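Local coordinates for glycosyl hydrolase (Rhizobium leguminosarum bv. trifolii, PDB 5NDX), which probably hydrolyses O-glycosidic bonds as a family 39 glycoside hydrolase and is the bacterial orthologue of human alpha-L-iduronidase, at residues A489-L494 with S582-I587; L442-E447 with A493-I498; A11-R16 with V379-A384. The protein carries 2 engineered substitutions. All blocks are in the same frame, centred on the assembly; numbering follows the deposited sequence.

Interaction 1 (A489-L494 with S582-I587). Unlike the reference sequence in segment 582-587: S583 (reference Pro).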
# COMPACT_ATOMS: atom_id res chain seq x y z
N ALA A 489 15.28 10.15 -8.76
CA ALA A 489 14.56 10.89 -7.75
C ALA A 489 13.41 10.12 -7.14
O ALA A 489 13.04 10.44 -6.00
CB ALA A 489 14.05 12.23 -8.29
N GLN A 490 12.88 9.11 -7.83
CA GLN A 490 11.66 8.46 -7.36
C GLN A 490 11.91 7.49 -6.22
O GLN A 490 10.95 7.11 -5.55
CB GLN A 490 10.95 7.68 -8.47
CG GLN A 490 11.54 6.29 -8.78
CD GLN A 490 10.88 5.56 -9.94
OE1 GLN A 490 11.23 4.38 -10.25
NE2 GLN A 490 9.95 6.19 -10.58
N GLU A 491 13.16 7.08 -6.03
CA GLU A 491 13.49 6.06 -5.04
C GLU A 491 13.67 6.65 -3.65
O GLU A 491 14.29 7.71 -3.50
CB GLU A 491 14.78 5.30 -5.42
CG GLU A 491 14.77 4.58 -6.78
CD GLU A 491 13.60 3.63 -7.00
OE1 GLU A 491 12.99 3.14 -6.00
OE2 GLU A 491 13.32 3.33 -8.22
N PRO A 492 13.15 5.96 -2.62
CA PRO A 492 13.35 6.44 -1.22
C PRO A 492 14.83 6.76 -1.02
O PRO A 492 15.71 5.91 -1.22
CB PRO A 492 12.92 5.25 -0.39
CG PRO A 492 11.86 4.62 -1.20
CD PRO A 492 12.30 4.77 -2.65
N ALA A 493 15.08 8.00 -0.68
CA ALA A 493 16.40 8.57 -0.72
C ALA A 493 17.06 8.62 0.65
O ALA A 493 16.45 9.01 1.65
CB ALA A 493 16.29 10.01 -1.26
N LEU A 494 18.35 8.31 0.67
CA LEU A 494 19.18 8.58 1.84
C LEU A 494 19.41 10.09 2.06
O LEU A 494 19.93 10.80 1.20
CB LEU A 494 20.54 7.88 1.68
CG LEU A 494 20.42 6.32 1.77
CD1 LEU A 494 21.67 5.60 1.32
CD2 LEU A 494 20.07 5.88 3.18
N SER A 582 21.55 0.76 -11.80
CA SER A 582 20.62 1.43 -10.91
C SER A 582 21.29 2.72 -10.39
O SER A 582 22.50 2.78 -10.22
CB SER A 582 20.23 0.46 -9.78
OG SER A 582 21.36 -0.17 -9.22
N SER A 583 20.53 3.77 -10.15
CA SER A 583 21.15 5.05 -9.78
C SER A 583 21.13 5.16 -8.26
O SER A 583 22.17 5.16 -7.63
CB SER A 583 20.50 6.24 -10.51
OG SER A 583 19.09 6.07 -10.58
N ALA A 584 19.97 5.10 -7.67
CA ALA A 584 19.84 5.12 -6.22
C ALA A 584 19.77 3.68 -5.70
O ALA A 584 19.24 2.83 -6.38
CB ALA A 584 18.57 5.86 -5.85
N PRO A 585 20.30 3.42 -4.50
CA PRO A 585 20.07 2.16 -3.78
C PRO A 585 18.59 1.85 -3.58
O PRO A 585 17.82 2.75 -3.20
CB PRO A 585 20.72 2.42 -2.41
CG PRO A 585 21.74 3.46 -2.69
CD PRO A 585 21.11 4.35 -3.70
N LEU A 586 18.19 0.63 -3.88
CA LEU A 586 16.79 0.31 -3.94
C LEU A 586 16.43 -0.37 -2.67
O LEU A 586 17.04 -1.40 -2.32
CB LEU A 586 16.51 -0.63 -5.10
CG LEU A 586 16.80 -0.05 -6.48
CD1 LEU A 586 16.95 -1.18 -7.49
CD2 LEU A 586 15.69 0.96 -6.86
N ILE A 587 15.41 0.09 -1.97
CA ILE A 587 14.91 -0.73 -0.86
C ILE A 587 13.80 -1.75 -1.24
O ILE A 587 13.53 -2.66 -0.46
CB ILE A 587 14.46 0.06 0.37
CG1 ILE A 587 13.31 0.97 0.01
CG2 ILE A 587 15.62 0.85 0.94
CD1 ILE A 587 12.82 1.72 1.24
O HOH W 1 12.97 1.16 -3.79
O HOH W 2 15.42 3.20 -2.31
O HOH W 3 18.22 5.11 -1.72
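E491 turns its side chain onto A584 and L586, and the packing here is close: CD2 of L586 lies 3.4 Å from E491 CD and slightly farther, at equal distance, from OE1 and OE2. The E491 chain bends sharply at chi2 (-53°), which folds the carboxylate back against this methyl group, while nearer the backbone E491 CB rests on A584 CB at 3.9 Å. The acid group is thus supported by hydrocarbon from the 582-587 segment, and its charge is met elsewhere, by K362, which forms a salt bridge with OE1. Next to this pair, P492 and I587 cross at a slant, CB and CG of the ring each touching the CD1 methyl; I587 CG1 sits between the backbone N and the carbonyl carbon (chi1 62°), and this brings CD1 to the proline.

The backbones, by contrast, make no direct hydrogen bond. P492 O and P585 O stand 4.3 Å apart, and waters occupy the gap. One water lies 2.9 Å from P492 O, close to P585 O as well, and accepts from I587 N; a second approaches the same two carbonyls, although not every one of these bonds can be made at once. A third donates to E491 OE1 at 3.0 Å and touches I587 N only weakly. With an alanine in place of E491, K362 is likely to lose its charge partner, this last water its acceptor, and a gap would probably open beside L586 CD2.

Around this hydrated seam, P492 packs on T367, E370 and L371 of helix 364-372, while P585 and I587 lean on F566 and L586 on V569 of strand 566-572, so that the loop after strand 579-580 is held between its own sheet and the turn between helix 480-489 and strand 493-503.

Interaction 2 (L442-E447 with A493-I498)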
# COMPACT_ATOMS: atom_id res chain seq x y z
N LEU A 442 19.27 6.88 7.24
CA LEU A 442 18.26 7.91 7.31
C LEU A 442 17.62 8.07 5.94
O LEU A 442 18.28 8.48 5.01
CB LEU A 442 18.88 9.22 7.75
CG LEU A 442 19.73 9.15 9.02
CD1 LEU A 442 20.54 10.42 9.15
CD2 LEU A 442 18.89 8.89 10.26
N LEU A 443 16.35 7.72 5.82
CA LEU A 443 15.61 7.88 4.58
C LEU A 443 14.61 9.06 4.74
O LEU A 443 14.02 9.22 5.82
CB LEU A 443 14.83 6.61 4.30
CG LEU A 443 15.65 5.36 4.12
CD1 LEU A 443 14.77 4.14 4.28
CD2 LEU A 443 16.23 5.39 2.71
N ARG A 444 14.42 9.82 3.67
CA ARG A 444 13.63 11.05 3.71
C ARG A 444 12.80 11.22 2.47
O ARG A 444 13.30 11.05 1.33
CB ARG A 444 14.57 12.26 3.86
CG ARG A 444 13.97 13.67 3.77
CD ARG A 444 12.93 13.94 4.82
NE ARG A 444 13.46 13.97 6.16
CZ ARG A 444 14.23 14.95 6.68
NH1 ARG A 444 14.62 15.99 5.96
NH2 ARG A 444 14.63 14.87 7.93
N ILE A 445 11.55 11.55 2.71
CA ILE A 445 10.64 12.06 1.72
C ILE A 445 10.28 13.51 2.12
O ILE A 445 9.63 13.73 3.13
CB ILE A 445 9.33 11.25 1.60
CG1 ILE A 445 9.65 9.78 1.36
CG2 ILE A 445 8.50 11.79 0.43
CD1 ILE A 445 8.47 8.86 1.52
N ASP A 446 10.72 14.46 1.30
CA ASP A 446 10.38 15.87 1.51
C ASP A 446 10.60 16.53 0.15
O ASP A 446 10.82 15.87 -0.87
CB ASP A 446 11.14 16.51 2.68
CG ASP A 446 12.66 16.62 2.45
OD1 ASP A 446 13.10 16.51 1.27
OD2 ASP A 446 13.44 16.86 3.46
N GLU A 447 10.56 17.83 0.17
CA GLU A 447 10.73 18.62 -1.03
C GLU A 447 12.08 18.48 -1.73
O GLU A 447 12.17 18.70 -2.95
CB GLU A 447 10.41 20.06 -0.56
CG GLU A 447 10.83 21.21 -1.34
CD GLU A 447 10.40 22.52 -0.65
OE1 GLU A 447 10.93 22.84 0.44
OE2 GLU A 447 9.52 23.19 -1.21
N ALA A 493 15.08 8.00 -0.68
CA ALA A 493 16.40 8.57 -0.72
C ALA A 493 17.06 8.62 0.65
O ALA A 493 16.45 9.01 1.65
CB ALA A 493 16.29 10.01 -1.26
N LEU A 494 18.35 8.31 0.67
CA LEU A 494 19.18 8.58 1.84
C LEU A 494 19.41 10.09 2.06
O LEU A 494 19.93 10.80 1.20
CB LEU A 494 20.54 7.88 1.68
CG LEU A 494 20.42 6.32 1.77
CD1 LEU A 494 21.67 5.60 1.32
CD2 LEU A 494 20.07 5.88 3.18
N LEU A 495 19.07 10.54 3.25
CA LEU A 495 19.20 11.91 3.65
C LEU A 495 20.69 12.25 3.78
O LEU A 495 21.11 13.36 3.43
CB LEU A 495 18.46 12.14 4.99
CG LEU A 495 18.51 13.57 5.53
CD1 LEU A 495 17.76 14.57 4.66
CD2 LEU A 495 17.96 13.58 6.96
N HIS A 496 21.45 11.31 4.33
CA HIS A 496 22.91 11.38 4.38
C HIS A 496 23.45 9.97 4.13
O HIS A 496 22.70 8.98 4.25
CB HIS A 496 23.41 11.79 5.76
CG HIS A 496 22.90 13.10 6.21
ND1 HIS A 496 23.31 14.28 5.62
CD2 HIS A 496 21.97 13.44 7.13
CE1 HIS A 496 22.64 15.28 6.16
NE2 HIS A 496 21.83 14.80 7.08
N PRO A 497 24.74 9.88 3.81
CA PRO A 497 25.35 8.57 3.67
C PRO A 497 25.26 7.79 4.97
O PRO A 497 25.24 8.36 6.05
CB PRO A 497 26.81 8.88 3.31
CG PRO A 497 26.71 10.16 2.54
CD PRO A 497 25.63 10.96 3.28
N ILE A 498 25.05 6.49 4.84
CA ILE A 498 24.90 5.63 6.01
C ILE A 498 26.15 5.82 6.89
O ILE A 498 27.27 5.87 6.40
CB ILE A 498 24.75 4.15 5.56
CG1 ILE A 498 23.40 3.95 4.85
CG2 ILE A 498 24.90 3.17 6.73
CD1 ILE A 498 23.29 2.61 4.12
O HOH W 4 21.84 7.49 6.25
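The guanidinium of R444 carries the isopropyl group of L495 on one face: CD2 stands 3.6 Å above the plane, displaced toward the rim, and CD1 lies 3.7 Å from NH1. At the edge, close to the guanidinium plane, D446 OD2 receives NH1 in a 2.9 Å salt bridge, using its anti side. T520 OG1 takes NE and the carbonyl of D513 takes NH2, so the group is fixed in rotation. Bends at chi2 and chi3, both near +60°, curl the arginine alongside the leucine, the two side chains pointing the same way. The other flat group, the H496 ring, meets L442 CD1 at its edge, in plane, 3.9 Å from CD2 of the histidine.

Nearer the backbone, L442 CB touches L495 CB, and on the other face of the sheet L443 CD2 meets L494 CD2. L495 N donates to L442 O at 2.8 Å and R444 N to A493 O at 3.0 Å. Beyond, a water bridges L442 N and H496 O.

L443 and L494 form an antiparallel non-hydrogen-bonded pair between strand 436-445 and the outermost strand 493-503: an edge-strand pairing in the large mixed sheet, consistent with the beta-sandwich that accompanies the TIM barrel in family 39 enzymes.

Interaction 3 (A11-R16 with V379-A384). With SO4 (sulfate ion), chain K.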
# COMPACT_ATOMS: atom_id res chain seq x y z
N ALA A 11 15.37 1.35 23.16
CA ALA A 11 15.18 0.05 22.51
C ALA A 11 15.12 -1.14 23.48
O ALA A 11 14.65 -2.22 23.09
CB ALA A 11 16.32 -0.21 21.53
N SER A 12 15.63 -0.96 24.71
CA SER A 12 15.62 -2.04 25.71
C SER A 12 14.27 -2.08 26.41
O SER A 12 14.04 -2.98 27.19
CB SER A 12 16.76 -1.88 26.73
OG SER A 12 16.51 -0.77 27.60
N GLU A 13 13.39 -1.12 26.17
CA GLU A 13 12.12 -1.17 26.83
C GLU A 13 10.88 -1.31 25.89
O GLU A 13 10.39 -0.31 25.33
CB GLU A 13 11.98 0.04 27.70
CG GLU A 13 10.63 0.02 28.41
CD GLU A 13 10.76 0.34 29.86
OE1 GLU A 13 11.63 -0.31 30.53
OE2 GLU A 13 10.00 1.24 30.29
N ALA A 14 10.37 -2.53 25.81
CA ALA A 14 9.18 -2.90 25.04
C ALA A 14 7.93 -2.41 25.73
O ALA A 14 7.77 -2.59 26.92
CB ALA A 14 9.13 -4.42 24.87
N VAL A 15 7.05 -1.74 24.98
CA VAL A 15 5.80 -1.22 25.51
C VAL A 15 4.63 -2.14 25.16
O VAL A 15 3.79 -2.39 26.00
CB VAL A 15 5.53 0.22 25.00
CG1 VAL A 15 4.18 0.74 25.49
CG2 VAL A 15 6.61 1.17 25.49
N ARG A 16 4.57 -2.62 23.91
CA ARG A 16 3.50 -3.45 23.39
C ARG A 16 3.90 -3.99 21.99
O ARG A 16 4.84 -3.48 21.37
CB ARG A 16 2.19 -2.64 23.30
CG ARG A 16 2.29 -1.34 22.55
CD ARG A 16 0.90 -0.74 22.29
NE ARG A 16 1.13 0.59 21.75
CZ ARG A 16 1.02 0.99 20.48
NH1 ARG A 16 0.58 0.22 19.51
NH2 ARG A 16 1.35 2.23 20.21
N VAL A 379 6.67 -1.90 19.91
CA VAL A 379 6.82 -0.47 20.25
C VAL A 379 7.81 -0.30 21.39
O VAL A 379 7.76 -1.02 22.35
CB VAL A 379 5.46 0.15 20.58
CG1 VAL A 379 5.61 1.61 20.99
CG2 VAL A 379 4.51 0.02 19.39
N CYS A 380 8.74 0.63 21.24
CA CYS A 380 9.71 1.01 22.30
C CYS A 380 9.26 2.24 23.03
O CYS A 380 8.55 3.07 22.47
CB CYS A 380 11.01 1.52 21.72
SG CYS A 380 11.81 0.48 20.59
N LYS A 381 9.77 2.41 24.22
CA LYS A 381 9.49 3.59 25.02
C LYS A 381 10.17 4.82 24.40
O LYS A 381 11.30 4.76 23.93
CB LYS A 381 10.01 3.34 26.42
CG LYS A 381 9.94 4.49 27.43
CD LYS A 381 10.96 4.18 28.56
CE LYS A 381 11.47 5.41 29.33
NZ LYS A 381 10.39 5.91 30.23
N VAL A 382 9.44 5.90 24.38
CA VAL A 382 9.98 7.14 23.89
C VAL A 382 9.67 8.23 24.89
O VAL A 382 8.61 8.26 25.47
CB VAL A 382 9.46 7.48 22.44
CG1 VAL A 382 7.99 7.23 22.32
CG2 VAL A 382 9.73 8.93 22.06
N THR A 383 10.63 9.12 25.10
CA THR A 383 10.42 10.35 25.87
C THR A 383 10.91 11.51 25.01
O THR A 383 11.95 11.41 24.38
CB THR A 383 11.25 10.31 27.16
OG1 THR A 383 12.61 10.14 26.80
CG2 THR A 383 10.88 9.13 28.06
N ALA A 384 10.19 12.60 25.02
CA ALA A 384 10.55 13.77 24.26
C ALA A 384 10.49 15.00 25.15
O ALA A 384 9.65 15.08 26.01
CB ALA A 384 9.59 13.93 23.14
S SO4 K . 2.19 3.42 23.47
O1 SO4 K . 3.47 3.93 24.07
O2 SO4 K . 1.02 3.67 24.36
O3 SO4 K . 2.26 1.96 23.26
O4 SO4 K . 2.01 4.10 22.15
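R16 lays the face of its guanidinium against V379: CG2 of the valine stands 3.8 Å above the plane, over its centre. The arginine leaves the backbone with CG between N and the carbonyl carbon (chi1 54°) and then runs extended to NE, which carries it across V379. At its edge, in plane, sits a sulfate, probably from the crystallisation liquor, which also lies against V15 CG1. NH2 gives a nearly straight 2.8 Å bond to sulfate O4 (170°), whereas the NE to O3 distance is too short to be taken at face value. NH2 also forms a salt bridge with D296, so the sulfate is not the arginine's sole anionic partner.

V15 points at the 379-384 segment. Its CG2 methyl lies over the backbone of C380 and K381, 3.6 Å from K381 N, and CB approaches V379 CG1. Further along, E13 and K381 cross at an angle, aliphatic parts in contact: E13 CG meets K381 CB at 3.9 Å, and OE2 rests 3.5 Å from K381 CD. The lysine chain bends only at its last torsion, leaving K381 NZ 4.7 Å from E13 OE2, not in contact, though the opposite charges probably still attract. C380 SG touches A11 CA.

Three backbone bonds hold the pair: V15 N to V379 O, V379 N to R16 O, and K381 N to E13 O. The short segment 13-15 runs at 107° to 379-384, and the chain turns corners at 11, 12 and 16. It thus crosses onto an inner strand of the large mixed sheet, consistent with the beta-sandwich beside the barrel. Strand 378-385 lies there between strands 395-401 and 4-10, with backbone hydrogen bonds from C380 to P399 and from K381 and T383 to D10 and N8.

How the interactions relate
From the N terminus, 11-16 waits until 379-384 to close interaction 3, a loop that spans all eight parallel strands of the TIM barrel. The chain then builds more of the large mixed sheet, and interaction 2 closes a shorter excursion containing helices 452-457 and 480-489. Interaction 1 opens on the same stretch where interaction 2 ends, sharing A493 and L494, and closes far along at 582-587; P492 O touches L443 CD2 between them. Neither is nested in interaction 3, whose centre lies about 24 Å from that of interaction 2 and about 30 Å from that of interaction 1. Interactions 2 and 3 serve separate parts of one sheet, and interaction 1 ties its edge to the C-terminal strands.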